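Local coordinates for structural protein ORF273 (Acidianus two-tailed virus, PDB 4ART) that is a structural protein of the virion, stable to heat and acid, with a new fold and a precise role that is not established, at residues N26-L31 and L137-H142; Y58-R63 and Y68-Y73; Y88-T93 and L117-E122. One frame throughout, in Å; residues are numbered along the deposited sequence.

Interaction 1: N26-L31 and L137-H142; sequences NDEEKL and LKYYIH
The Tyr139 ring receives two side chains from the helix at diagonally opposite atoms. Leu31 brings its CD1 methyl to within 3.5 Å of Tyr139 CD2, while the carboxylate of Glu28 comes up at the other end, its OE2 3.7 Å from Tyr139 CE1. Both side chains run across the tyrosine at roughly a right angle, and the carboxylate is turned 32° out of the ring plane. Further along the strand, the Ile141 CD1 methyl sits 4.0 Å from Leu31 CB. With CG anti to its carbonyl carbon (chi1 -63°), Tyr139 carries its ring out from the strand toward helix 23-44. Its hydroxyl, at the far end, meets a water lying in the ring plane, 2.6 Å from Tyr139 OH; the same water donates to Asp27 OD2 at 2.8 Å. Behind this shell, Lys138 CG lies over one face of the Tyr139 ring, and Ile159 on strand 154-161 touches Glu28, Tyr139 and Ile141. Backbone bonds from Tyr139 to Tyr88 and Phe90 tie its strand to strand 87-96. The packing of Leu31 and Ile141 thus gives way to carboxylates near the phenol, where the water lets the Tyr139 hydroxyl and Asp27 be satisfied across a gap too wide for a direct bond.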
# COMPACT_ATOMS: atom_id res chain seq x y z
N ASN A 26 1.75 -20.33 23.59
CA ASN A 26 2.41 -21.53 23.08
C ASN A 26 2.11 -21.73 21.60
O ASN A 26 3.03 -21.96 20.83
CB ASN A 26 2.02 -22.79 23.87
CG ASN A 26 2.36 -22.68 25.32
OD1 ASN A 26 1.48 -22.64 26.17
ND2 ASN A 26 3.65 -22.50 25.62
N ASP A 27 0.83 -21.57 21.21
CA ASP A 27 0.39 -21.67 19.80
C ASP A 27 1.04 -20.60 18.95
O ASP A 27 1.44 -20.88 17.81
CB ASP A 27 -1.13 -21.53 19.68
CG ASP A 27 -1.96 -22.78 19.97
OD1 ASP A 27 -1.35 -23.84 20.28
OD2 ASP A 27 -3.20 -22.70 19.87
N GLU A 28 1.16 -19.36 19.49
CA GLU A 28 1.75 -18.25 18.75
C GLU A 28 3.24 -18.47 18.53
O GLU A 28 3.72 -18.18 17.45
CB GLU A 28 1.46 -16.91 19.41
CG GLU A 28 -0.02 -16.58 19.38
CD GLU A 28 -0.41 -15.41 20.26
OE1 GLU A 28 -0.22 -15.48 21.50
OE2 GLU A 28 -0.89 -14.41 19.70
N GLU A 29 3.95 -19.04 19.52
CA GLU A 29 5.37 -19.34 19.35
C GLU A 29 5.54 -20.38 18.24
O GLU A 29 6.42 -20.22 17.39
CB GLU A 29 5.99 -19.83 20.67
CG GLU A 29 7.51 -19.73 20.74
CD GLU A 29 8.12 -18.34 20.73
OE1 GLU A 29 7.66 -17.47 21.51
OE2 GLU A 29 9.11 -18.14 19.99
N LYS A 30 4.68 -21.42 18.23
CA LYS A 30 4.65 -22.48 17.21
C LYS A 30 4.40 -21.90 15.82
O LYS A 30 5.08 -22.27 14.87
CB LYS A 30 3.59 -23.54 17.55
CG LYS A 30 4.03 -24.44 18.70
CD LYS A 30 2.85 -25.25 19.27
CE LYS A 30 3.20 -26.00 20.54
NZ LYS A 30 2.10 -26.92 20.96
N LEU A 31 3.46 -20.97 15.72
CA LEU A 31 3.11 -20.32 14.45
C LEU A 31 4.27 -19.51 13.88
O LEU A 31 4.48 -19.55 12.68
CB LEU A 31 1.85 -19.43 14.62
CG LEU A 31 0.51 -20.16 14.71
CD1 LEU A 31 -0.57 -19.22 15.23
CD2 LEU A 31 0.10 -20.77 13.34
N LEU A 137 -10.56 -19.44 10.75
CA LEU A 137 -9.37 -18.61 10.79
C LEU A 137 -9.30 -17.92 12.15
O LEU A 137 -10.24 -17.23 12.55
CB LEU A 137 -9.52 -17.59 9.67
CG LEU A 137 -8.32 -16.82 9.25
CD1 LEU A 137 -7.18 -17.68 8.86
CD2 LEU A 137 -8.65 -16.06 8.06
N LYS A 138 -8.20 -18.12 12.88
CA LYS A 138 -8.04 -17.49 14.20
C LYS A 138 -7.02 -16.35 14.14
O LYS A 138 -7.20 -15.33 14.81
CB LYS A 138 -7.62 -18.54 15.24
CG LYS A 138 -7.67 -18.04 16.69
CD LYS A 138 -7.33 -19.14 17.66
CE LYS A 138 -7.21 -18.69 19.09
NZ LYS A 138 -8.54 -18.58 19.74
N TYR A 139 -5.95 -16.51 13.34
CA TYR A 139 -4.86 -15.54 13.31
C TYR A 139 -4.54 -14.92 11.99
O TYR A 139 -4.64 -15.54 10.94
CB TYR A 139 -3.58 -16.18 13.86
CG TYR A 139 -3.66 -16.59 15.32
CD1 TYR A 139 -3.47 -15.67 16.34
CD2 TYR A 139 -3.84 -17.93 15.68
CE1 TYR A 139 -3.50 -16.05 17.68
CE2 TYR A 139 -3.88 -18.33 17.02
CZ TYR A 139 -3.71 -17.38 18.02
OH TYR A 139 -3.76 -17.74 19.35
N TYR A 140 -4.12 -13.66 12.08
CA TYR A 140 -3.59 -12.92 10.95
C TYR A 140 -2.11 -12.71 11.28
O TYR A 140 -1.78 -12.20 12.35
CB TYR A 140 -4.32 -11.58 10.70
CG TYR A 140 -3.54 -10.71 9.72
CD1 TYR A 140 -3.62 -10.92 8.36
CD2 TYR A 140 -2.63 -9.76 10.18
CE1 TYR A 140 -2.84 -10.18 7.46
CE2 TYR A 140 -1.82 -9.03 9.30
CZ TYR A 140 -1.94 -9.23 7.95
OH TYR A 140 -1.17 -8.44 7.13
N ILE A 141 -1.23 -13.12 10.36
CA ILE A 141 0.22 -13.00 10.59
C ILE A 141 0.87 -12.10 9.54
O ILE A 141 0.69 -12.29 8.35
CB ILE A 141 0.91 -14.40 10.65
CG1 ILE A 141 0.23 -15.32 11.69
CG2 ILE A 141 2.41 -14.28 10.90
CD1 ILE A 141 0.80 -16.77 11.78
N HIS A 142 1.62 -11.12 10.02
CA HIS A 142 2.36 -10.22 9.16
C HIS A 142 3.83 -10.48 9.40
O HIS A 142 4.31 -10.28 10.52
CB HIS A 142 2.01 -8.75 9.44
CG HIS A 142 2.62 -7.79 8.44
ND1 HIS A 142 2.79 -6.46 8.75
CD2 HIS A 142 3.04 -7.97 7.15
CE1 HIS A 142 3.33 -5.89 7.68
NE2 HIS A 142 3.51 -6.75 6.70
O HOH W 1 -4.42 -20.16 20.01

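Interaction 2: Y58-R63 and Y68-Y73; sequences YYYILR and YPASDY. With GOL (glycerol), chain C.
Tyr60, with CG anti to its carbonyl carbon (chi1 -61°), lays its ring by the start of the helix, while Tyr73, with CG anti to the backbone N (chi1 -164°), swings its ring back to the strand. The two rings meet obliquely, with centroids 5.5 Å apart and Tyr73 CB in the plane of the Tyr60 ring at its edge. Over one face of that ring lies the Ala70 methyl, a CH-pi contact with Ala70 CB 3.7 Å from the Tyr60 ring centroid. Leu62 and Tyr73 reach toward each other from opposite directions, and both leucine methyls end beside the phenol oxygen, with Leu62 CD2 3.5 Å from Tyr73 OH; Leu62 CD1 also reaches the Tyr68 ring. The phenols find polar partners farther out, Tyr60 OH at Asp74 and Tyr73 OH at the carbonyl of Ser83.

Tyr60 and Tyr68 form a hydrogen-bonded antiparallel pair, with Tyr60 N 2.8 Å from Tyr68 O and Tyr68 N 3.0 Å from Tyr60 O. One step on, Ala70 N donates to Tyr58 O at 2.9 Å from above the carbonyl plane. Tyr58 O also accepts a bond from O1 of a glycerol, a molecule probably from the crystallisation liquor; Ser71 N and OG hold the same oxygen only weakly. The arrangement is a beta hairpin whose second strand turns straight into a helix, with Pro69 at the N-cap.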
# COMPACT_ATOMS: atom_id res chain seq x y z
N TYR A 58 2.00 -14.62 0.24
CA TYR A 58 0.81 -15.01 1.00
C TYR A 58 0.77 -16.50 1.27
O TYR A 58 1.06 -17.29 0.38
CB TYR A 58 -0.48 -14.53 0.30
CG TYR A 58 -0.53 -13.03 0.09
CD1 TYR A 58 -0.88 -12.17 1.13
CD2 TYR A 58 -0.17 -12.47 -1.13
CE1 TYR A 58 -0.90 -10.79 0.95
CE2 TYR A 58 -0.18 -11.08 -1.32
CZ TYR A 58 -0.56 -10.25 -0.28
OH TYR A 58 -0.57 -8.89 -0.46
N TYR A 59 0.42 -16.87 2.51
CA TYR A 59 0.35 -18.27 2.90
C TYR A 59 -0.83 -18.55 3.80
O TYR A 59 -1.32 -17.65 4.48
CB TYR A 59 1.58 -18.67 3.71
CG TYR A 59 2.91 -18.49 3.04
CD1 TYR A 59 3.50 -19.53 2.32
CD2 TYR A 59 3.65 -17.32 3.21
CE1 TYR A 59 4.75 -19.38 1.73
CE2 TYR A 59 4.90 -17.16 2.62
CZ TYR A 59 5.45 -18.20 1.90
OH TYR A 59 6.68 -18.04 1.35
N TYR A 60 -1.21 -19.83 3.87
CA TYR A 60 -2.17 -20.29 4.86
C TYR A 60 -1.46 -21.29 5.78
O TYR A 60 -0.65 -22.09 5.32
CB TYR A 60 -3.37 -20.99 4.22
CG TYR A 60 -4.21 -20.14 3.28
CD1 TYR A 60 -4.71 -18.91 3.68
CD2 TYR A 60 -4.62 -20.64 2.05
CE1 TYR A 60 -5.53 -18.15 2.83
CE2 TYR A 60 -5.45 -19.91 1.21
CZ TYR A 60 -5.89 -18.65 1.59
OH TYR A 60 -6.70 -17.93 0.74
N ILE A 61 -1.78 -21.24 7.06
CA ILE A 61 -1.30 -22.22 8.02
C ILE A 61 -2.55 -22.98 8.41
O ILE A 61 -3.57 -22.38 8.77
CB ILE A 61 -0.50 -21.68 9.24
CG1 ILE A 61 0.70 -20.82 8.78
CG2 ILE A 61 -0.01 -22.84 10.14
CD1 ILE A 61 1.49 -20.12 9.90
N LEU A 62 -2.48 -24.30 8.26
CA LEU A 62 -3.57 -25.20 8.56
C LEU A 62 -3.57 -25.53 10.04
O LEU A 62 -2.59 -25.24 10.75
CB LEU A 62 -3.55 -26.46 7.67
CG LEU A 62 -3.85 -26.26 6.17
CD1 LEU A 62 -4.20 -27.57 5.50
CD2 LEU A 62 -4.77 -25.08 5.86
N ARG A 63 -4.68 -26.08 10.52
CA ARG A 63 -4.88 -26.39 11.92
C ARG A 63 -3.84 -27.45 12.40
O ARG A 63 -3.47 -27.45 13.56
CB ARG A 63 -6.37 -26.80 12.12
CG ARG A 63 -6.90 -26.80 13.54
CD ARG A 63 -7.10 -25.44 14.19
NE ARG A 63 -7.36 -25.57 15.63
CZ ARG A 63 -6.43 -25.74 16.56
NH1 ARG A 63 -5.14 -25.81 16.23
NH2 ARG A 63 -6.77 -25.85 17.84
N TYR A 68 1.16 -23.49 3.40
CA TYR A 68 1.08 -23.53 1.94
C TYR A 68 0.95 -22.13 1.34
O TYR A 68 0.19 -21.34 1.90
CB TYR A 68 -0.14 -24.34 1.47
CG TYR A 68 -0.19 -25.76 1.94
CD1 TYR A 68 0.40 -26.78 1.20
CD2 TYR A 68 -0.93 -26.11 3.06
CE1 TYR A 68 0.31 -28.11 1.60
CE2 TYR A 68 -1.02 -27.44 3.47
CZ TYR A 68 -0.40 -28.43 2.74
OH TYR A 68 -0.46 -29.75 3.13
N PRO A 69 1.55 -21.86 0.15
CA PRO A 69 1.30 -20.57 -0.53
C PRO A 69 -0.21 -20.48 -0.82
O PRO A 69 -0.79 -21.46 -1.28
CB PRO A 69 2.12 -20.70 -1.82
CG PRO A 69 3.18 -21.70 -1.49
CD PRO A 69 2.46 -22.70 -0.66
N ALA A 70 -0.85 -19.37 -0.44
CA ALA A 70 -2.30 -19.14 -0.54
C ALA A 70 -2.92 -19.27 -1.95
O ALA A 70 -4.03 -19.82 -2.10
CB ALA A 70 -2.67 -17.81 0.10
N SER A 71 -2.20 -18.80 -2.98
CA SER A 71 -2.64 -18.85 -4.39
C SER A 71 -2.87 -20.29 -4.84
O SER A 71 -3.92 -20.59 -5.41
CB SER A 71 -1.62 -18.16 -5.30
OG SER A 71 -0.33 -18.71 -5.09
N ASP A 72 -1.88 -21.17 -4.57
CA ASP A 72 -1.93 -22.60 -4.92
C ASP A 72 -3.06 -23.27 -4.14
O ASP A 72 -3.87 -23.99 -4.74
CB ASP A 72 -0.59 -23.30 -4.57
CG ASP A 72 0.66 -22.86 -5.32
OD1 ASP A 72 0.53 -22.36 -6.46
OD2 ASP A 72 1.78 -23.08 -4.80
N TYR A 73 -3.15 -23.00 -2.81
CA TYR A 73 -4.13 -23.58 -1.91
C TYR A 73 -5.56 -23.28 -2.36
O TYR A 73 -6.41 -24.19 -2.36
CB TYR A 73 -3.88 -23.16 -0.45
CG TYR A 73 -4.61 -24.02 0.55
CD1 TYR A 73 -5.93 -23.75 0.90
CD2 TYR A 73 -3.99 -25.11 1.14
CE1 TYR A 73 -6.61 -24.55 1.82
CE2 TYR A 73 -4.66 -25.91 2.07
CZ TYR A 73 -5.97 -25.62 2.40
OH TYR A 73 -6.66 -26.43 3.26
C1 GOL C . 1.51 -16.45 -3.45
O1 GOL C . 0.35 -16.70 -2.67
C2 GOL C . 1.89 -14.98 -3.46
O2 GOL C . 3.14 -14.83 -4.13
C3 GOL C . 0.87 -14.11 -4.14
O3 GOL C . 1.27 -12.74 -4.09

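Interaction 3: Y88-T93 and L117-E122; sequences YAFVET and LKFYLE
Phe90 and Phe119 stand with their CA atoms 9.7 Å apart, one on a strand and the other on a helix, so side chains alone bridge the gap. This is helix-on-sheet packing against a mixed, mostly antiparallel sheet, and between residues 88-93 and 117-122 the contact is a single aromatic pair in offset edge-to-face geometry. Just before Phe90 the strand carries a classic beta bulge, in which Tyr88 and Ala89 both face Ile61 of the neighbouring strand.

Phe90 has CG anti to the backbone N (chi1 175°), which extends its ring out from the sheet toward the helix. One face of that ring is turned to Phe119. Phe119 instead has CG anti to the carbonyl carbon (chi1 -60°), and reaches from the helix edge-first. The side chains cross at about a right angle, and the ring planes make an angle of 64° with centroids 5.4 Å apart. Such a pairing sets the electropositive C-H rim of one ring against the pi cloud of the other.

Tyr140 of the adjacent strand also packs on Phe90, and Leu137 touches Phe119, so each ring has a further side chain against it. The edge that does the touching consists of CE2 and CZ of Phe119: CZ lies 3.7 Å from Phe90 CD2, and CE2 lies 3.8 Å from the same carbon.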
# COMPACT_ATOMS: atom_id res chain seq x y z
N TYR A 88 -6.24 -22.02 9.43
CA TYR A 88 -6.15 -21.56 10.82
C TYR A 88 -5.54 -20.14 10.92
O TYR A 88 -5.94 -19.35 11.79
CB TYR A 88 -5.31 -22.56 11.60
CG TYR A 88 -5.19 -22.30 13.09
CD1 TYR A 88 -6.32 -22.13 13.88
CD2 TYR A 88 -3.94 -22.29 13.72
CE1 TYR A 88 -6.22 -21.96 15.26
CE2 TYR A 88 -3.83 -22.13 15.10
CZ TYR A 88 -4.97 -21.96 15.87
OH TYR A 88 -4.88 -21.79 17.22
N ALA A 89 -4.55 -19.84 10.06
CA ALA A 89 -3.86 -18.56 10.03
C ALA A 89 -3.56 -18.14 8.61
O ALA A 89 -3.26 -18.98 7.76
CB ALA A 89 -2.56 -18.62 10.84
N PHE A 90 -3.67 -16.83 8.36
CA PHE A 90 -3.36 -16.21 7.07
C PHE A 90 -2.06 -15.43 7.26
O PHE A 90 -1.92 -14.71 8.23
CB PHE A 90 -4.50 -15.29 6.62
CG PHE A 90 -4.23 -14.51 5.35
CD1 PHE A 90 -4.21 -15.15 4.12
CD2 PHE A 90 -4.02 -13.15 5.39
CE1 PHE A 90 -3.97 -14.43 2.94
CE2 PHE A 90 -3.78 -12.43 4.22
CZ PHE A 90 -3.78 -13.07 2.99
N VAL A 91 -1.09 -15.62 6.36
CA VAL A 91 0.23 -14.98 6.46
C VAL A 91 0.42 -14.02 5.28
O VAL A 91 0.26 -14.41 4.14
CB VAL A 91 1.38 -16.02 6.51
CG1 VAL A 91 2.73 -15.35 6.78
CG2 VAL A 91 1.12 -17.12 7.51
N GLU A 92 0.78 -12.77 5.59
CA GLU A 92 1.12 -11.75 4.61
C GLU A 92 2.61 -11.41 4.83
O GLU A 92 2.99 -10.95 5.91
CB GLU A 92 0.23 -10.51 4.75
CG GLU A 92 0.63 -9.34 3.87
CD GLU A 92 -0.39 -8.22 3.74
OE1 GLU A 92 -1.41 -8.23 4.46
OE2 GLU A 92 -0.15 -7.32 2.90
N THR A 93 3.43 -11.64 3.81
CA THR A 93 4.85 -11.35 3.86
C THR A 93 5.18 -10.09 3.06
O THR A 93 4.85 -10.00 1.88
CB THR A 93 5.66 -12.56 3.43
OG1 THR A 93 5.20 -13.69 4.16
CG2 THR A 93 7.16 -12.38 3.64
N LEU A 117 -12.26 -7.45 8.15
CA LEU A 117 -13.71 -7.42 7.99
C LEU A 117 -14.18 -8.74 7.35
O LEU A 117 -15.12 -9.34 7.86
CB LEU A 117 -14.11 -6.23 7.11
CG LEU A 117 -15.62 -6.05 6.94
CD1 LEU A 117 -16.30 -5.79 8.29
CD2 LEU A 117 -15.94 -4.96 5.92
N LYS A 118 -13.53 -9.18 6.25
CA LYS A 118 -13.87 -10.43 5.55
C LYS A 118 -13.74 -11.61 6.53
O LYS A 118 -14.67 -12.40 6.66
CB LYS A 118 -12.94 -10.63 4.34
CG LYS A 118 -13.05 -12.01 3.67
CD LYS A 118 -12.16 -12.12 2.43
CE LYS A 118 -10.74 -12.48 2.69
NZ LYS A 118 -9.91 -12.29 1.47
N PHE A 119 -12.61 -11.70 7.21
CA PHE A 119 -12.31 -12.75 8.19
C PHE A 119 -13.33 -12.75 9.35
O PHE A 119 -13.82 -13.81 9.68
CB PHE A 119 -10.86 -12.63 8.70
CG PHE A 119 -9.75 -12.76 7.64
CD1 PHE A 119 -9.97 -13.44 6.45
CD2 PHE A 119 -8.46 -12.26 7.88
CE1 PHE A 119 -8.93 -13.59 5.50
CE2 PHE A 119 -7.43 -12.42 6.92
CZ PHE A 119 -7.67 -13.08 5.75
N TYR A 120 -13.71 -11.56 9.89
CA TYR A 120 -14.71 -11.48 10.97
C TYR A 120 -16.07 -11.93 10.47
O TYR A 120 -16.71 -12.76 11.13
CB TYR A 120 -14.82 -10.06 11.60
CG TYR A 120 -16.02 -9.93 12.53
CD1 TYR A 120 -15.94 -10.33 13.87
CD2 TYR A 120 -17.25 -9.48 12.06
CE1 TYR A 120 -17.06 -10.29 14.70
CE2 TYR A 120 -18.37 -9.40 12.89
CZ TYR A 120 -18.27 -9.81 14.22
OH TYR A 120 -19.39 -9.76 15.02
N LEU A 121 -16.54 -11.36 9.33
CA LEU A 121 -17.84 -11.71 8.76
C LEU A 121 -18.01 -13.20 8.57
O LEU A 121 -19.02 -13.76 9.00
CB LEU A 121 -18.09 -10.96 7.45
CG LEU A 121 -18.41 -9.46 7.55
CD1 LEU A 121 -18.35 -8.82 6.20
CD2 LEU A 121 -19.77 -9.18 8.20
N GLU A 122 -17.01 -13.86 7.98
CA GLU A 122 -17.03 -15.30 7.71
C GLU A 122 -16.96 -16.16 8.95
O GLU A 122 -17.59 -17.22 9.00
CB GLU A 122 -15.94 -15.68 6.72
CG GLU A 122 -16.30 -15.14 5.36
CD GLU A 122 -15.30 -15.21 4.23
OE1 GLU A 122 -14.16 -15.69 4.42
OE2 GLU A 122 -15.71 -14.83 3.11

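In the fold
Interactions 1 and 3 load opposite faces of the mixed sheet that all three reach: helix 23-44 lies on the side of Tyr139 and Ile141, helix 113-123 on the side of Phe90 and Tyr140. Their strands are neighbours, joined by Ile141 N to Phe90 O. Interaction 2 lies nearer the border, at strand 67-69, outermost in this chain; Ile61 meets Leu31 and Ile141, while Tyr60 touches Phe90 on the other face. Interaction 1 is buried, 2 and 3 partly so, though the small interaction 3 has its centre nearest the chain centre (about 8 Å, against 10 and 14 Å). Interaction 2 adds three backbone hydrogen bonds to aromatic packing, interaction 1 a water bridge, and interaction 3 rests on rings alone.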